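Local coordinates for protein alginate lyase A1-II' (Sphingomonas sp., PDB 2Z42) that probably cleaves alginate as a polysaccharide lyase, the chain here carrying the alginate lyase domain of a longer protein, at residues Q99-G104 with V206-S211; A202-Q207 with A216-Y221. All blocks are in the same frame, centred on the assembly; numbering follows the deposited sequence.

Contact 1: residues Q99-G104 with V206-S211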
loop_
_atom_site.group_PDB
_atom_site.type_symbol
_atom_site.label_atom_id
_atom_site.label_comp_id
_atom_site.label_asym_id
_atom_site.label_seq_id
_atom_site.Cartn_x
_atom_site.Cartn_y
_atom_site.Cartn_z
ATOM N N GLN A 99 -3.169 0.238 -16.106
ATOM C CA GLN A 99 -2.842 -0.986 -16.817
ATOM C C GLN A 99 -2.683 -2.155 -15.848
ATOM O O GLN A 99 -2.097 -2.011 -14.769
ATOM C CB GLN A 99 -1.565 -0.790 -17.641
ATOM C CG GLN A 99 -1.103 -2.003 -18.423
ATOM C CD GLN A 99 0.112 -1.706 -19.260
ATOM O OE1 GLN A 99 0.071 -0.872 -20.172
ATOM N NE2 GLN A 99 1.210 -2.375 -18.957
ATOM N N LEU A 100 -3.232 -3.303 -16.249
ATOM C CA LEU A 100 -3.201 -4.511 -15.451
ATOM C C LEU A 100 -2.278 -5.575 -16.049
ATOM O O LEU A 100 -2.053 -5.588 -17.272
ATOM C CB LEU A 100 -4.632 -5.076 -15.321
ATOM C CG LEU A 100 -5.565 -4.228 -14.469
ATOM C CD1 LEU A 100 -7.031 -4.639 -14.726
ATOM C CD2 LEU A 100 -5.214 -4.371 -12.996
ATOM N N PRO A 101 -1.765 -6.488 -15.205
ATOM C CA PRO A 101 -1.027 -7.630 -15.701
ATOM C C PRO A 101 -2.023 -8.670 -16.225
ATOM O O PRO A 101 -3.228 -8.482 -16.093
ATOM C CB PRO A 101 -0.360 -8.170 -14.442
ATOM C CG PRO A 101 -1.380 -7.909 -13.383
ATOM C CD PRO A 101 -1.938 -6.558 -13.732
ATOM N N SER A 102 -1.524 -9.758 -16.783
ATOM C CA SER A 102 -2.423 -10.793 -17.316
ATOM C C SER A 102 -3.399 -11.319 -16.249
ATOM O O SER A 102 -4.572 -11.590 -16.551
ATOM C CB SER A 102 -1.624 -11.920 -17.964
ATOM O OG SER A 102 -0.970 -11.424 -19.128
ATOM N N SER A 103 -2.937 -11.426 -15.002
ATOM C CA SER A 103 -3.789 -11.919 -13.917
ATOM C C SER A 103 -5.008 -11.022 -13.647
ATOM O O SER A 103 -5.981 -11.474 -13.025
ATOM C CB SER A 103 -2.982 -12.065 -12.625
ATOM O OG SER A 103 -2.832 -10.792 -11.990
ATOM N N GLY A 104 -4.919 -9.759 -14.079
ATOM C CA GLY A 104 -5.971 -8.750 -13.923
ATOM C C GLY A 104 -6.098 -8.183 -12.512
ATOM O O GLY A 104 -7.101 -7.562 -12.176
ATOM N N VAL A 206 2.145 -5.916 -7.931
ATOM C CA VAL A 206 1.523 -6.562 -9.086
ATOM C C VAL A 206 1.243 -8.047 -8.814
ATOM O O VAL A 206 2.173 -8.812 -8.606
ATOM C CB VAL A 206 2.331 -6.312 -10.396
ATOM C CG1 VAL A 206 3.742 -6.864 -10.320
ATOM C CG2 VAL A 206 1.621 -6.916 -11.572
ATOM N N GLN A 207 -0.040 -8.456 -8.800
ATOM C CA GLN A 207 -0.379 -9.835 -8.399
ATOM C C GLN A 207 -0.275 -10.806 -9.566
ATOM O O GLN A 207 -1.256 -11.490 -9.917
ATOM C CB GLN A 207 -1.770 -9.904 -7.766
ATOM C CG GLN A 207 -1.954 -8.921 -6.630
ATOM C CD GLN A 207 -1.032 -9.195 -5.448
ATOM O OE1 GLN A 207 -1.231 -10.157 -4.698
ATOM N NE2 GLN A 207 -0.011 -8.344 -5.271
ATOM N N ASP A 208 0.917 -10.840 -10.161
ATOM C CA ASP A 208 1.225 -11.699 -11.296
ATOM C C ASP A 208 2.754 -11.786 -11.331
ATOM O O ASP A 208 3.451 -10.754 -11.300
ATOM C CB ASP A 208 0.640 -11.083 -12.576
ATOM C CG ASP A 208 0.730 -11.992 -13.778
ATOM O OD1 ASP A 208 -0.133 -11.868 -14.671
ATOM O OD2 ASP A 208 1.673 -12.788 -13.860
ATOM N N ASN A 209 3.276 -13.012 -11.316
ATOM C CA ASN A 209 4.726 -13.234 -11.387
ATOM C C ASN A 209 5.112 -14.087 -12.590
ATOM O O ASN A 209 6.185 -14.670 -12.633
ATOM C CB ASN A 209 5.274 -13.835 -10.074
ATOM C CG ASN A 209 4.608 -15.164 -9.680
ATOM O OD1 ASN A 209 4.713 -15.591 -8.527
ATOM N ND2 ASN A 209 3.937 -15.816 -10.623
ATOM N N THR A 210 4.205 -14.184 -13.556
ATOM C CA THR A 210 4.422 -15.060 -14.711
ATOM C C THR A 210 5.337 -14.418 -15.754
ATOM O O THR A 210 5.388 -13.183 -15.895
ATOM C CB THR A 210 3.085 -15.457 -15.380
ATOM O OG1 THR A 210 2.454 -14.293 -15.930
ATOM C CG2 THR A 210 2.141 -16.127 -14.377
ATOM N N SER A 211 6.025 -15.264 -16.524
ATOM C CA SER A 211 6.892 -14.784 -17.594
ATOM C C SER A 211 6.179 -13.977 -18.665
ATOM O O SER A 211 6.774 -13.086 -19.264
ATOM C CB SER A 211 7.645 -15.955 -18.234
ATOM O OG SER A 211 8.590 -16.461 -17.308
#

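Contact 2: residues A202-Q207 with A216-Y221. With SO4 (sulfate ion), chain C.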
loop_
_atom_site.group_PDB
_atom_site.type_symbol
_atom_site.label_atom_id
_atom_site.label_comp_id
_atom_site.label_asym_id
_atom_site.label_seq_id
_atom_site.Cartn_x
_atom_site.Cartn_y
_atom_site.Cartn_z
ATOM N N ALA A 202 1.563 2.105 -0.305
ATOM C CA ALA A 202 0.746 2.537 -1.440
ATOM C C ALA A 202 1.590 2.518 -2.684
ATOM O O ALA A 202 2.733 2.963 -2.659
ATOM C CB ALA A 202 0.171 3.916 -1.228
ATOM N N GLY A 203 1.018 2.014 -3.776
ATOM C CA GLY A 203 1.742 1.965 -5.053
ATOM C C GLY A 203 1.192 0.871 -5.935
ATOM O O GLY A 203 -0.007 0.848 -6.222
ATOM N N ASN A 204 2.059 -0.046 -6.357
ATOM C CA ASN A 204 1.706 -1.013 -7.379
ATOM C C ASN A 204 2.375 -2.326 -7.027
ATOM O O ASN A 204 3.552 -2.540 -7.338
ATOM C CB ASN A 204 2.202 -0.503 -8.739
ATOM C CG ASN A 204 1.845 -1.437 -9.878
ATOM O OD1 ASN A 204 1.274 -2.511 -9.656
ATOM N ND2 ASN A 204 2.165 -1.025 -11.110
ATOM N N TYR A 205 1.618 -3.190 -6.357
ATOM C CA TYR A 205 2.127 -4.504 -5.978
ATOM C C TYR A 205 1.414 -5.490 -6.911
ATOM O O TYR A 205 0.215 -5.796 -6.757
ATOM C CB TYR A 205 1.825 -4.724 -4.496
ATOM C CG TYR A 205 2.163 -6.065 -3.904
ATOM C CD1 TYR A 205 3.269 -6.806 -4.336
ATOM C CD2 TYR A 205 1.386 -6.576 -2.857
ATOM C CE1 TYR A 205 3.570 -8.039 -3.758
ATOM C CE2 TYR A 205 1.688 -7.791 -2.273
ATOM C CZ TYR A 205 2.768 -8.522 -2.734
ATOM O OH TYR A 205 3.065 -9.726 -2.146
ATOM N N VAL A 206 2.145 -5.916 -7.931
ATOM C CA VAL A 206 1.523 -6.562 -9.086
ATOM C C VAL A 206 1.243 -8.047 -8.814
ATOM O O VAL A 206 2.173 -8.812 -8.606
ATOM C CB VAL A 206 2.331 -6.312 -10.396
ATOM C CG1 VAL A 206 3.742 -6.864 -10.320
ATOM C CG2 VAL A 206 1.621 -6.916 -11.572
ATOM N N GLN A 207 -0.040 -8.456 -8.800
ATOM C CA GLN A 207 -0.379 -9.835 -8.399
ATOM C C GLN A 207 -0.275 -10.806 -9.566
ATOM O O GLN A 207 -1.256 -11.490 -9.917
ATOM C CB GLN A 207 -1.770 -9.904 -7.766
ATOM C CG GLN A 207 -1.954 -8.921 -6.630
ATOM C CD GLN A 207 -1.032 -9.195 -5.448
ATOM O OE1 GLN A 207 -1.231 -10.157 -4.698
ATOM N NE2 GLN A 207 -0.011 -8.344 -5.271
ATOM N N ALA A 216 2.069 -3.728 -14.939
ATOM C CA ALA A 216 0.960 -2.902 -14.469
ATOM C C ALA A 216 1.383 -1.458 -14.238
ATOM O O ALA A 216 2.558 -1.179 -13.986
ATOM C CB ALA A 216 0.385 -3.475 -13.178
ATOM N N ILE A 217 0.408 -0.557 -14.306
ATOM C CA ILE A 217 0.637 0.865 -14.014
ATOM C C ILE A 217 -0.459 1.321 -13.062
ATOM O O ILE A 217 -1.640 1.146 -13.347
ATOM C CB ILE A 217 0.602 1.732 -15.300
ATOM C CG1 ILE A 217 1.711 1.317 -16.266
ATOM C CG2 ILE A 217 0.657 3.239 -14.946
ATOM C CD1 ILE A 217 1.622 2.004 -17.640
ATOM N N ALA A 218 -0.055 1.897 -11.935
ATOM C CA ALA A 218 -0.971 2.573 -11.030
ATOM C C ALA A 218 -0.474 3.998 -10.798
ATOM O O ALA A 218 0.726 4.265 -10.860
ATOM C CB ALA A 218 -1.098 1.811 -9.711
ATOM N N LYS A 219 -1.415 4.892 -10.534
ATOM C CA LYS A 219 -1.141 6.316 -10.323
ATOM C C LYS A 219 -1.783 6.800 -9.029
ATOM O O LYS A 219 -2.889 6.343 -8.659
ATOM C CB LYS A 219 -1.746 7.129 -11.471
ATOM C CG LYS A 219 -1.001 7.051 -12.778
ATOM C CD LYS A 219 -1.642 7.997 -13.776
ATOM C CE LYS A 219 -0.795 8.178 -14.990
ATOM N NZ LYS A 219 -1.429 9.200 -15.892
ATOM N N LEU A 220 -1.107 7.758 -8.388
ATOM C CA LEU A 220 -1.634 8.522 -7.267
ATOM C C LEU A 220 -1.608 10.029 -7.542
ATOM O O LEU A 220 -0.603 10.564 -8.038
ATOM C CB LEU A 220 -0.845 8.243 -5.988
ATOM C CG LEU A 220 -0.927 6.791 -5.500
ATOM C CD1 LEU A 220 0.035 6.609 -4.331
ATOM C CD2 LEU A 220 -2.346 6.457 -5.088
ATOM N N TYR A 221 -2.705 10.687 -7.188
ATOM C CA TYR A 221 -2.854 12.142 -7.349
ATOM C C TYR A 221 -2.694 12.872 -6.020
ATOM O O TYR A 221 -2.464 14.088 -5.995
ATOM C CB TYR A 221 -4.224 12.462 -7.971
ATOM C CG TYR A 221 -4.346 11.940 -9.364
ATOM C CD1 TYR A 221 -3.621 12.518 -10.416
ATOM C CD2 TYR A 221 -5.154 10.833 -9.647
ATOM C CE1 TYR A 221 -3.718 12.008 -11.723
ATOM C CE2 TYR A 221 -5.240 10.315 -10.939
ATOM C CZ TYR A 221 -4.536 10.910 -11.968
ATOM O OH TYR A 221 -4.623 10.404 -13.253
HETATM S S SO4 C . 1.791 -11.443 0.612
HETATM O O1 SO4 C . 1.156 -10.304 -0.048
HETATM O O2 SO4 C . 3.101 -11.703 0.018
HETATM O O3 SO4 C . 1.965 -11.172 2.035
HETATM O O4 SO4 C . 0.948 -12.625 0.459
#

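Contact 1: residues Q99-G104 with V206-S211
The carboxylate of D208 lies between S103 of the other segment and T210 of its own, and both engage it at its oxygens. D208 OD1 receives the backbone N-H of S103 on its anti side, 23° out of the carboxylate plane, with S103 N to D208 OD1 at 2.9 Å and a bent N-H...O angle of 143°. OD2 has two donors. T210 OG1 uses the syn lone pair of D208 OD2 at 2.7 Å, and T210 N comes in nearly along the C-O axis of D208 OD2 at 2.9 Å, which makes this an Asx turn. Three bonds in all fix the rotation of the carboxylate, and this dense set of donors would be expected to favour its charged form.

The second flat group is the carbonyl of Q207. S103 OG sits well above its plane, 2.7 Å from Q207 O, and is not on a lone pair. With chi1 at 80°, that hydroxyl is tucked between the backbone N and carbonyl carbon of S103, on the side of its residue that looks at Q207.

P101 to G104 is a type I beta turn, closed by G104 N to P101 O, in the connection that carries the chain from strand 88-99 to strand 105-114. It bears against the start of the loop after strand 204-206, where Q207 centres an inverse gamma turn, at one end of the beta-sandwich.

The apolar part of the contact is the pyrrolidine of P101. P101 CG meets V206 CG2 at 3.6 Å, and P101 CB meets D208 CB at the same 3.6 Å, the ring lying alongside both side chains and running counter to them. T55 covers P101 and D208 as well, while I106 of strand 105-114 backs P101 and V206. The serines of the turn, S102 and S103, lie at the exposed surface.

Contact 2: residues A202-Q207 with A216-Y221
N204 reaches across to A216 with its amide, and here the contact is tightest. Its CG stands anti to the backbone N (chi1 -179°), which sends N204 ND2 over to A216 O at 2.9 Å. That bond is bent and weak; the stronger partner of ND2 is F51 O, so the buried amide is held by two carbonyls. The rest of N204 packs on methyls: N204 OD1 lies 3.8 Å from A216 CB, and CB lies against A218 CB.

Strands 204-206 and 215-228 belong to the two facing antiparallel sheets of the jelly-roll beta-sandwich, as in the concanavalin clan. Segments 204-206 and 216-220 run close to antiparallel, at 158°; their axes come within 7.5 Å, consistent with the small side chains of A216 and A218 between them. Single van der Waals contacts flank N204: V206 CG2 on A216 CB, A202 CB on L220 CD1.

Against this buried interior, Y205 points the other way, out of the sandwich, and is partly exposed. Q207 NE2 sits over one ring face while bonding Y205 O. At the ring edge a sulfate ion, probably from the crystallisation liquor, accepts through O1 from Y205 OH at 2.9 Å. S64 bonds Y205 OH through its backbone N and the sulfate through its OG.

In the fold
Along the chain the order is 99-104, 202-207, 206-211, 216-221, and the two contacts share V206 and Q207. Their centres are 12 Å apart. Contact 2 lies in the interior between the two sheets, about 9 Å from the centre of the chain, and contact 1 at one end of the sandwich, about 17 Å from it. Each loop of contact 1 carries the chain from one sheet to the other: 99-104 from strand 88-99 to 105-114, and 206-211 from 204-206 toward 215-228. Strands 88-99 and 215-228 are neighbours, and Q99 O and I217 N, 2.9 Å apart, probably form a hydrogen bond. Contact 1 thus ties together two crossings beside the interior packing of contact 2.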